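Local coordinates for protein alpha-1,3-glucanase (Streptomyces thermodiastaticus, PDB 7C7D) that probably hydrolyses alpha-1,3-glucan from within the chain, as a thermostable glycosidase of family GH87, at residues Val519-Gln533 / Phe542-Tyr556. Residues are numbered along the deposited sequence; the frame is centred on the assembly and turned at random. Where two conformers were deposited one is given.
Sequences VDGAAVKNTGTVVVQ and FRNVTATGTGAAGIY
F542 reaches between V519 and V532, and this is the tightly packed inner side of two successive coils. Its CD2 lies 3.7 Å from V519 CB, while its CE2 lies 3.7 Å from V532 CG2; V519 and V532 belong to different strands of one coil, so the ring bridges them across the interior. V545 extends the layer beside A522 and V524, with its CG2 3.8 Å from V519 CG1, and A547 CB meets V531 CG2. T527 OG1, T550 OG1 and T548 O share one water.

The outward face is polar and more open to solvent. At one end D520, its carboxylate swung anti to the backbone N (chi1 -173°), forms a salt bridge with R543, whose NE and NH2 grip OD2 side-on at 3.0 and 2.9 Å, the two planes 79° apart. N544 ND2 hydrogen-bonds OD1 at 2.9 Å. An alanine here would remove both acceptors and would probably leave the R543 guanidinium without its countercharge and the N544 amide freer to turn. Farther along, exposed T546, K525 and T548 form the looser part.

Backbone bonds V524 N to T546 O (2.9 Å) and, past the corner at V531, V532 N to G554 O (2.9 Å) illustrate how coils repeat one register, apolar inside and polar outside, in the right-handed parallel beta-helix of the pectate lyase-like clan.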
ATOM      1  N   VAL A 519      -1.637   9.536 -23.167  1.00 11.65           N
ATOM      2  CA  VAL A 519      -1.656  10.324 -21.943  1.00 11.37           C
ATOM      3  C   VAL A 519      -2.475  11.569 -22.244  1.00 11.22           C
ATOM      4  O   VAL A 519      -2.096  12.366 -23.114  1.00 13.04           O
ATOM      5  CB  VAL A 519      -0.235  10.692 -21.490  1.00 12.42           C
ATOM      6  CG1 VAL A 519      -0.284  11.616 -20.272  1.00 13.42           C
ATOM      7  CG2 VAL A 519       0.564   9.435 -21.193  1.00 13.99           C
ATOM      8  N   ASP A 520      -3.611  11.720 -21.566  1.00 10.87           N
ATOM      9  CA  ASP A 520      -4.526  12.823 -21.841  1.00 11.06           C
ATOM     10  C   ASP A 520      -4.945  13.455 -20.524  1.00 10.41           C
ATOM     11  O   ASP A 520      -5.767  12.892 -19.791  1.00 10.74           O
ATOM     12  CB  ASP A 520      -5.747  12.349 -22.635  1.00 12.76           C
ATOM     13  CG  ASP A 520      -6.640  13.491 -23.084  1.00 15.81           C
ATOM     14  OD1 ASP A 520      -6.578  14.599 -22.514  1.00 13.82           O
ATOM     15  OD2 ASP A 520      -7.428  13.274 -24.028  1.00 22.04           O
ATOM     16  N   GLY A 521      -4.396  14.628 -20.239  1.00 10.48           N
ATOM     17  CA  GLY A 521      -4.781  15.386 -19.072  1.00 10.30           C
ATOM     18  C   GLY A 521      -3.874  15.081 -17.903  1.00 10.78           C
ATOM     19  O   GLY A 521      -3.984  14.013 -17.299  1.00 11.46           O
ATOM     20  N   ALA A 522      -2.963  15.990 -17.581  1.00 10.94           N
ATOM     21  CA  ALA A 522      -2.108  15.779 -16.428  1.00 11.54           C
ATOM     22  C   ALA A 522      -1.674  17.129 -15.889  1.00 11.56           C
ATOM     23  O   ALA A 522      -1.495  18.093 -16.640  1.00 13.37           O
ATOM     24  CB  ALA A 522      -0.888  14.912 -16.761  1.00 12.07           C
ATOM     25  N   ALA A 523      -1.529  17.189 -14.574  1.00 11.93           N
ATOM     26  CA  ALA A 523      -0.954  18.331 -13.875  1.00 12.77           C
ATOM     27  C   ALA A 523       0.337  17.836 -13.243  1.00 12.22           C
ATOM     28  O   ALA A 523       0.306  17.055 -12.285  1.00 12.58           O
ATOM     29  CB  ALA A 523      -1.911  18.855 -12.808  1.00 15.62           C
ATOM     30  N   VAL A 524       1.466  18.259 -13.798  1.00 11.70           N
ATOM     31  CA  VAL A 524       2.781  17.761 -13.411  1.00 11.94           C
ATOM     32  C   VAL A 524       3.546  18.933 -12.820  1.00 12.69           C
ATOM     33  O   VAL A 524       3.725  19.958 -13.480  1.00 15.34           O
ATOM     34  CB  VAL A 524       3.521  17.163 -14.618  1.00 12.35           C
ATOM     35  CG1 VAL A 524       4.880  16.632 -14.209  1.00 14.39           C
ATOM     36  CG2 VAL A 524       2.685  16.061 -15.277  1.00 13.34           C
ATOM     37  N   LYS A 525       3.997  18.793 -11.583  1.00 12.52           N
ATOM     38  CA  LYS A 525       4.630  19.896 -10.875  0.50 13.21           C
ATOM     39  C   LYS A 525       5.887  19.413 -10.171  1.00 12.87           C
ATOM     40  O   LYS A 525       5.877  18.370  -9.503  1.00 13.70           O
ATOM     41  CB  LYS A 525       3.672  20.509  -9.848  0.50 15.83           C
ATOM     42  CG  LYS A 525       2.533  21.317 -10.453  0.50 19.13           C
ATOM     43  CD  LYS A 525       1.678  21.990  -9.381  0.50 22.94           C
ATOM     44  CE  LYS A 525       2.504  22.413  -8.173  0.50 25.89           C
ATOM     45  NZ  LYS A 525       2.439  21.415  -7.063  0.50 27.93           N
ATOM     46  N   ASN A 526       6.967  20.183 -10.326  1.00 13.13           N
ATOM     47  CA  ASN A 526       8.221  19.965  -9.605  0.56 14.31           C
ATOM     48  C   ASN A 526       8.788  18.567  -9.852  1.00 14.24           C
ATOM     49  O   ASN A 526       8.976  17.764  -8.937  1.00 16.73           O
ATOM     50  CB  ASN A 526       8.079  20.269  -8.111  0.56 15.69           C
ATOM     51  CG  ASN A 526       7.615  21.684  -7.849  0.56 18.50           C
ATOM     52  OD1 ASN A 526       6.978  21.957  -6.834  0.56 22.76           O
ATOM     53  ND2 ASN A 526       7.936  22.595  -8.764  0.56 17.81           N
ATOM     54  N   THR A 527       9.073  18.297 -11.116  1.00 13.53           N
ATOM     55  CA  THR A 527       9.656  17.033 -11.543  1.00 13.39           C
ATOM     56  C   THR A 527      11.172  17.166 -11.526  1.00 14.23           C
ATOM     57  O   THR A 527      11.724  18.105 -12.102  1.00 15.48           O
ATOM     58  CB  THR A 527       9.172  16.716 -12.958  1.00 14.16           C
ATOM     59  OG1 THR A 527       7.739  16.696 -12.979  1.00 14.33           O
ATOM     60  CG2 THR A 527       9.695  15.384 -13.434  1.00 15.19           C
ATOM     61  N   GLY A 528      11.845  16.225 -10.865  1.00 14.33           N
ATOM     62  CA  GLY A 528      13.287  16.340 -10.713  1.00 15.05           C
ATOM     63  C   GLY A 528      14.041  16.301 -12.030  1.00 15.00           C
ATOM     64  O   GLY A 528      14.989  17.066 -12.238  1.00 16.14           O
ATOM     65  N   THR A 529      13.630  15.420 -12.944  1.00 14.27           N
ATOM     66  CA  THR A 529      14.323  15.309 -14.221  1.00 14.30           C
ATOM     67  C   THR A 529      13.410  15.664 -15.393  1.00 13.67           C
ATOM     68  O   THR A 529      13.332  16.835 -15.776  1.00 14.68           O
ATOM     69  CB  THR A 529      14.973  13.928 -14.385  1.00 14.80           C
ATOM     70  OG1 THR A 529      13.983  12.906 -14.253  1.00 13.59           O
ATOM     71  CG2 THR A 529      16.061  13.710 -13.327  1.00 17.15           C
ATOM     72  N   VAL A 530      12.713  14.682 -15.965  1.00 12.30           N
ATOM     73  CA  VAL A 530      11.970  14.887 -17.204  1.00 12.16           C
ATOM     74  C   VAL A 530      10.504  14.519 -17.023  1.00 11.52           C
ATOM     75  O   VAL A 530      10.149  13.626 -16.245  1.00 12.45           O
ATOM     76  CB  VAL A 530      12.587  14.121 -18.395  1.00 12.86           C
ATOM     77  CG1 VAL A 530      13.998  14.616 -18.672  1.00 14.65           C
ATOM     78  CG2 VAL A 530      12.593  12.616 -18.129  1.00 13.63           C
ATOM     79  N   VAL A 531       9.644  15.199 -17.786  1.00 11.20           N
ATOM     80  CA  VAL A 531       8.226  14.839 -17.786  1.00 11.30           C
ATOM     81  C   VAL A 531       8.006  13.485 -18.458  1.00 11.32           C
ATOM     82  O   VAL A 531       7.192  12.674 -17.997  1.00 11.61           O
ATOM     83  CB  VAL A 531       7.382  15.965 -18.417  1.00 12.17           C
ATOM     84  CG1 VAL A 531       5.918  15.557 -18.483  1.00 13.70           C
ATOM     85  CG2 VAL A 531       7.547  17.236 -17.600  1.00 13.76           C
ATOM     86  N   VAL A 532       8.732  13.212 -19.541  1.00 11.25           N
ATOM     87  CA  VAL A 532       8.623  11.962 -20.282  1.00 11.55           C
ATOM     88  C   VAL A 532      10.015  11.361 -20.418  1.00 11.64           C
ATOM     89  O   VAL A 532      10.906  11.970 -21.025  1.00 12.92           O
ATOM     90  CB  VAL A 532       7.990  12.147 -21.671  1.00 11.98           C
ATOM     91  CG1 VAL A 532       7.981  10.815 -22.424  1.00 13.96           C
ATOM     92  CG2 VAL A 532       6.578  12.699 -21.551  1.00 14.34           C
ATOM     93  N   GLN A 533      10.196  10.163 -19.858  1.00 11.91           N
ATOM     94  CA  GLN A 533      11.431   9.394 -19.964  1.00 12.15           C
ATOM     95  C   GLN A 533      11.114   8.216 -20.885  1.00 12.31           C
ATOM     96  O   GLN A 533      10.510   7.231 -20.456  1.00 12.80           O
ATOM     97  CB  GLN A 533      11.860   8.935 -18.577  1.00 13.76           C
ATOM     98  CG  GLN A 533      13.153   8.141 -18.525  1.00 15.20           C
ATOM     99  CD  GLN A 533      13.513   7.735 -17.109  1.00 15.32           C
ATOM    100  OE1 GLN A 533      13.544   8.568 -16.199  1.00 17.06           O
ATOM    101  NE2 GLN A 533      13.785   6.454 -16.913  1.00 16.60           N
ATOM    102  N   PHE A 542       0.390  12.370 -26.489  1.00 11.56           N
ATOM    103  CA  PHE A 542       0.266  13.188 -25.291  1.00 10.85           C
ATOM    104  C   PHE A 542      -0.596  14.406 -25.581  1.00 11.22           C
ATOM    105  O   PHE A 542      -0.311  15.161 -26.516  1.00 12.26           O
ATOM    106  CB  PHE A 542       1.638  13.657 -24.813  1.00 13.47           C
ATOM    107  CG  PHE A 542       2.556  12.518 -24.480  1.00 17.30           C
ATOM    108  CD1 PHE A 542       3.241  11.851 -25.487  1.00 19.91           C
ATOM    109  CD2 PHE A 542       2.708  12.083 -23.177  1.00 20.17           C
ATOM    110  CE1 PHE A 542       4.071  10.787 -25.203  1.00 21.14           C
ATOM    111  CE2 PHE A 542       3.546  11.005 -22.878  1.00 18.68           C
ATOM    112  CZ  PHE A 542       4.226  10.369 -23.896  1.00 20.75           C
ATOM    113  N   ARG A 543      -1.640  14.600 -24.775  1.00 11.20           N
ATOM    114  CA  ARG A 543      -2.505  15.764 -24.878  0.54 11.73           C
ATOM    115  C   ARG A 543      -2.754  16.324 -23.487  1.00 10.90           C
ATOM    116  O   ARG A 543      -2.868  15.574 -22.515  1.00 10.91           O
ATOM    117  CB  ARG A 543      -3.891  15.401 -25.458  0.54 16.36           C
ATOM    118  CG  ARG A 543      -3.921  14.923 -26.892  0.54 19.42           C
ATOM    119  CD  ARG A 543      -5.362  14.769 -27.374  0.54 21.52           C
ATOM    120  NE  ARG A 543      -6.092  13.743 -26.632  0.54 23.96           N
ATOM    121  CZ  ARG A 543      -6.198  12.476 -27.022  0.54 25.86           C
ATOM    122  NH1 ARG A 543      -5.621  12.085 -28.150  0.54 26.34           N
ATOM    123  NH2 ARG A 543      -6.877  11.603 -26.289  0.54 26.64           N
ATOM    124  N   ASN A 544      -2.869  17.652 -23.402  1.00 10.32           N
ATOM    125  CA  ASN A 544      -3.371  18.300 -22.195  1.00 10.21           C
ATOM    126  C   ASN A 544      -2.508  18.030 -20.967  1.00  9.76           C
ATOM    127  O   ASN A 544      -3.017  17.961 -19.847  1.00 10.66           O
ATOM    128  CB  ASN A 544      -4.833  17.924 -21.959  1.00 10.74           C
ATOM    129  CG  ASN A 544      -5.674  18.214 -23.171  1.00 10.95           C
ATOM    130  OD1 ASN A 544      -5.537  19.287 -23.770  1.00 11.04           O
ATOM    131  ND2 ASN A 544      -6.512  17.264 -23.576  1.00 11.73           N
ATOM    132  N   VAL A 545      -1.197  17.911 -21.161  1.00 10.56           N
ATOM    133  CA  VAL A 545      -0.259  17.745 -20.057  1.00 10.78           C
ATOM    134  C   VAL A 545       0.340  19.110 -19.747  1.00 11.24           C
ATOM    135  O   VAL A 545       1.055  19.684 -20.574  1.00 11.61           O
ATOM    136  CB  VAL A 545       0.825  16.717 -20.396  1.00 11.83           C
ATOM    137  CG1 VAL A 545       1.865  16.645 -19.276  1.00 13.32           C
ATOM    138  CG2 VAL A 545       0.190  15.352 -20.642  1.00 12.82           C
ATOM    139  N   THR A 546       0.021  19.641 -18.568  1.00 11.82           N
ATOM    140  CA  THR A 546       0.525  20.930 -18.100  1.00 13.96           C
ATOM    141  C   THR A 546       1.612  20.674 -17.063  1.00 13.24           C
ATOM    142  O   THR A 546       1.345  20.061 -16.027  1.00 15.80           O
ATOM    143  CB  THR A 546      -0.615  21.716 -17.447  1.00 18.08           C
ATOM    144  OG1 THR A 546      -1.697  21.875 -18.376  1.00 20.47           O
ATOM    145  CG2 THR A 546      -0.131  23.082 -16.979  1.00 20.67           C
ATOM    146  N   ALA A 547       2.826  21.153 -17.327  1.00 13.10           N
ATOM    147  CA  ALA A 547       3.956  20.940 -16.435  1.00 13.27           C
ATOM    148  C   ALA A 547       4.502  22.274 -15.955  1.00 13.75           C
ATOM    149  O   ALA A 547       4.563  23.245 -16.720  1.00 15.02           O
ATOM    150  CB  ALA A 547       5.076  20.167 -17.139  1.00 15.31           C
ATOM    151  N   THR A 548       4.908  22.318 -14.689  1.00 13.55           N
ATOM    152  CA  THR A 548       5.653  23.442 -14.144  1.00 14.82           C
ATOM    153  C   THR A 548       6.796  22.883 -13.306  1.00 14.71           C
ATOM    154  O   THR A 548       6.708  21.771 -12.781  1.00 14.80           O
ATOM    155  CB  THR A 548       4.779  24.355 -13.267  1.00 19.65           C
ATOM    156  OG1 THR A 548       4.213  23.602 -12.189  1.00 20.95           O
ATOM    157  CG2 THR A 548       3.649  24.971 -14.085  1.00 22.36           C
ATOM    158  N   GLY A 549       7.872  23.652 -13.185  1.00 15.27           N
ATOM    159  CA  GLY A 549       8.979  23.223 -12.339  1.00 15.27           C
ATOM    160  C   GLY A 549       9.686  21.966 -12.804  1.00 15.86           C
ATOM    161  O   GLY A 549      10.030  21.107 -11.984  1.00 18.66           O
ATOM    162  N   THR A 550       9.919  21.838 -14.100  1.00 16.84           N
ATOM    163  CA  THR A 550      10.607  20.666 -14.629  1.00 17.29           C
ATOM    164  C   THR A 550      12.111  20.883 -14.533  1.00 17.87           C
ATOM    165  O   THR A 550      12.633  21.879 -15.043  1.00 19.31           O
ATOM    166  CB  THR A 550      10.174  20.439 -16.070  1.00 18.60           C
ATOM    167  OG1 THR A 550       8.758  20.242 -16.098  1.00 18.37           O
ATOM    168  CG2 THR A 550      10.865  19.225 -16.664  1.00 20.39           C
ATOM    169  N   GLY A 551      12.811  19.947 -13.890  1.00 17.22           N
ATOM    170  CA  GLY A 551      14.195  20.195 -13.525  1.00 18.09           C
ATOM    171  C   GLY A 551      15.166  20.110 -14.687  1.00 17.80           C
ATOM    172  O   GLY A 551      16.082  20.930 -14.792  1.00 20.62           O
ATOM    173  N   ALA A 552      15.004  19.116 -15.560  1.00 16.23           N
ATOM    174  CA  ALA A 552      16.000  18.862 -16.599  1.00 16.59           C
ATOM    175  C   ALA A 552      15.503  19.136 -18.011  1.00 16.01           C
ATOM    176  O   ALA A 552      16.167  19.859 -18.756  1.00 18.63           O
ATOM    177  CB  ALA A 552      16.562  17.435 -16.490  1.00 17.67           C
ATOM    178  N   ALA A 553      14.365  18.569 -18.407  1.00 14.74           N
ATOM    179  CA  ALA A 553      13.845  18.745 -19.758  1.00 14.05           C
ATOM    180  C   ALA A 553      12.430  18.189 -19.816  1.00 13.04           C
ATOM    181  O   ALA A 553      12.012  17.412 -18.955  1.00 13.83           O
ATOM    182  CB  ALA A 553      14.703  18.020 -20.798  1.00 15.90           C
ATOM    183  N   GLY A 554      11.701  18.569 -20.865  1.00 12.20           N
ATOM    184  CA  GLY A 554      10.398  17.962 -21.086  1.00 12.48           C
ATOM    185  C   GLY A 554      10.494  16.478 -21.394  1.00 12.31           C
ATOM    186  O   GLY A 554       9.804  15.659 -20.777  1.00 12.47           O
ATOM    187  N   ILE A 555      11.361  16.115 -22.342  1.00 12.54           N
ATOM    188  CA  ILE A 555      11.422  14.771 -22.906  1.00 13.15           C
ATOM    189  C   ILE A 555      12.866  14.300 -22.945  1.00 12.99           C
ATOM    190  O   ILE A 555      13.748  15.026 -23.415  1.00 13.76           O
ATOM    191  CB  ILE A 555      10.862  14.726 -24.341  1.00 16.60           C
ATOM    192  CG1 ILE A 555       9.413  15.201 -24.412  1.00 18.04           C
ATOM    193  CG2 ILE A 555      11.004  13.322 -24.935  1.00 19.85           C
ATOM    194  CD1 ILE A 555       8.916  15.346 -25.834  1.00 20.44           C
ATOM    195  N   TYR A 556      13.084  13.063 -22.514  1.00 12.64           N
ATOM    196  CA  TYR A 556      14.286  12.297 -22.796  1.00 13.20           C
ATOM    197  C   TYR A 556      13.835  11.145 -23.679  1.00 13.32           C
ATOM    198  O   TYR A 556      13.000  10.341 -23.265  1.00 15.20           O
ATOM    199  CB  TYR A 556      14.870  11.776 -21.484  1.00 15.41           C
ATOM    200  CG  TYR A 556      16.107  10.926 -21.605  1.00 18.62           C
ATOM    201  CD1 TYR A 556      17.362  11.508 -21.664  1.00 21.40           C
ATOM    202  CD2 TYR A 556      16.025   9.542 -21.611  1.00 21.89           C
ATOM    203  CE1 TYR A 556      18.505  10.739 -21.750  1.00 26.09           C
ATOM    204  CE2 TYR A 556      17.167   8.760 -21.699  1.00 25.97           C
ATOM    205  CZ  TYR A 556      18.403   9.366 -21.766  1.00 27.76           C
ATOM    206  OH  TYR A 556      19.541   8.596 -21.858  1.00 32.24           O
TER
HETATM  207  O   HOH W   1       7.387  19.256 -13.862  1.00 15.95           O